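Side-chain contact in carboxynorspermidine decarboxylase (Campylobacter jejuni subsp. jejuni 81116, PDB 3N29), which probably decarboxylates carboxynorspermidine to norspermidine, a polyamine product held beside its pyridoxal-5'-phosphate cofactor: residues 210-213 with 214-218. Numbering follows the deposited sequence.
Sequences DALE and AVLKV
E213 and K217, one helical turn apart, run side by side in the same direction, and their meeting is first of all one of methylenes: CG of E213 lies 3.6 Å from CE of K217. Both chains are extended beyond CG, but they leave the backbone differently. In E213 CG is anti to the backbone N (chi1 174°) and beside its own carbonyl carbon, on the side of the following turn where K217 lies, whereas in K217 CG stands beside the N (chi1 -65°), which brings it to 3.3 Å from the carbonyl O of E213. The charged ends stay apart, OE2 of E213 and NZ of K217 being 4.4 Å from each other, beyond a salt bridge, so any attraction is probably weak. OE1 of E213 forms a salt bridge with NZ of K250 on helix 248-262, which also bridges to OD1 of D210; the shared lysine probably offsets the repulsion between the two carboxylates.

The apolar contact belongs to L212 and L216, which cross at a slant, CD1 of L212 being 3.9 Å from CG of L216. Both leucines are buried: L212 packs on L251 and L216 on F258 of helix 248-262, and L216 also touches F235. Residues 210-218 lie on helix 209-223, which links parallel strands 198-200 and 232-234 in a beta-alpha-beta crossover on the outside of the beta/alpha-barrel, with V215 resting on F201.

Main-chain N-H groups of 214-217 each donate to the carbonyl four residues earlier, the alpha-helical pattern. L216 N reaches O of L212 at 2.8 Å and K217 N reaches O of E213 at 2.9 Å, while A214 N bonds to D210 O at 3.1 Å and V215 N to A211 O at 3.0 Å.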
loop_
_atom_site.group_PDB
_atom_site.type_symbol
_atom_site.label_atom_id
_atom_site.label_comp_id
_atom_site.label_asym_id
_atom_site.label_seq_id
_atom_site.Cartn_x
_atom_site.Cartn_y
_atom_site.Cartn_z
ATOM N N ASP A 210 -21.272 8.205 -22.556
ATOM C CA ASP A 210 -22.676 7.824 -22.196
ATOM C C ASP A 210 -22.921 7.809 -20.701
ATOM O O ASP A 210 -24.004 8.206 -20.257
ATOM C CB ASP A 210 -23.108 6.454 -22.815
ATOM C CG ASP A 210 -23.168 6.457 -24.342
ATOM O OD1 ASP A 210 -23.106 7.541 -24.991
ATOM O OD2 ASP A 210 -23.269 5.346 -24.932
ATOM N N ALA A 211 -21.957 7.343 -19.875
ATOM C CA ALA A 211 -22.139 7.366 -18.436
ATOM C C ALA A 211 -22.111 8.804 -17.876
ATOM O O ALA A 211 -22.878 9.142 -17.019
ATOM C CB ALA A 211 -21.040 6.467 -17.685
ATOM N N LEU A 212 -21.221 9.657 -18.369
ATOM C CA LEU A 212 -21.273 11.102 -17.971
ATOM C C LEU A 212 -22.642 11.745 -18.360
ATOM O O LEU A 212 -23.216 12.477 -17.571
ATOM C CB LEU A 212 -20.108 11.898 -18.561
ATOM C CG LEU A 212 -20.199 13.423 -18.462
ATOM C CD1 LEU A 212 -20.247 13.783 -16.959
ATOM C CD2 LEU A 212 -19.113 14.094 -19.170
ATOM N N GLU A 213 -23.109 11.484 -19.586
ATOM C CA GLU A 213 -24.482 11.891 -19.989
ATOM C C GLU A 213 -25.570 11.485 -18.933
ATOM O O GLU A 213 -26.298 12.353 -18.446
ATOM C CB GLU A 213 -24.816 11.390 -21.390
ATOM C CG GLU A 213 -26.229 11.655 -21.792
ATOM C CD GLU A 213 -26.499 11.460 -23.235
ATOM O OE1 GLU A 213 -26.382 10.312 -23.733
ATOM O OE2 GLU A 213 -26.861 12.491 -23.874
ATOM N N ALA A 214 -25.588 10.214 -18.513
ATOM C CA ALA A 214 -26.534 9.726 -17.474
ATOM C C ALA A 214 -26.353 10.479 -16.164
ATOM O O ALA A 214 -27.340 10.869 -15.561
ATOM C CB ALA A 214 -26.378 8.241 -17.229
ATOM N N VAL A 215 -25.119 10.743 -15.754
ATOM C CA VAL A 215 -24.865 11.526 -14.506
ATOM C C VAL A 215 -25.311 12.987 -14.650
ATOM O O VAL A 215 -25.950 13.545 -13.744
ATOM C CB VAL A 215 -23.373 11.460 -13.967
ATOM C CG1 VAL A 215 -23.220 12.365 -12.737
ATOM C CG2 VAL A 215 -22.993 10.014 -13.542
ATOM N N LEU A 216 -25.057 13.590 -15.816
ATOM C CA LEU A 216 -25.456 15.004 -16.030
ATOM C C LEU A 216 -26.935 15.134 -15.980
ATOM O O LEU A 216 -27.473 16.101 -15.423
ATOM C CB LEU A 216 -24.956 15.559 -17.376
ATOM C CG LEU A 216 -23.476 15.925 -17.314
ATOM C CD1 LEU A 216 -22.960 16.234 -18.743
ATOM C CD2 LEU A 216 -23.187 17.100 -16.422
ATOM N N LYS A 217 -27.624 14.170 -16.572
ATOM C CA LYS A 217 -29.081 14.194 -16.483
ATOM C C LYS A 217 -29.577 14.245 -15.034
ATOM O O LYS A 217 -30.501 15.048 -14.720
ATOM C CB LYS A 217 -29.710 13.029 -17.234
ATOM C CG LYS A 217 -29.470 13.087 -18.755
ATOM C CD LYS A 217 -30.340 12.071 -19.525
ATOM C CE LYS A 217 -29.741 11.841 -20.896
ATOM N NZ LYS A 217 -30.569 11.122 -21.893
ATOM N N VAL A 218 -28.980 13.410 -14.163
ATOM C CA VAL A 218 -29.365 13.368 -12.752
ATOM C C VAL A 218 -28.917 14.638 -12.005
ATOM O O VAL A 218 -29.647 15.223 -11.215
ATOM C CB VAL A 218 -28.834 12.095 -12.062
ATOM C CG1 VAL A 218 -29.238 12.102 -10.551
ATOM C CG2 VAL A 218 -29.346 10.870 -12.768
#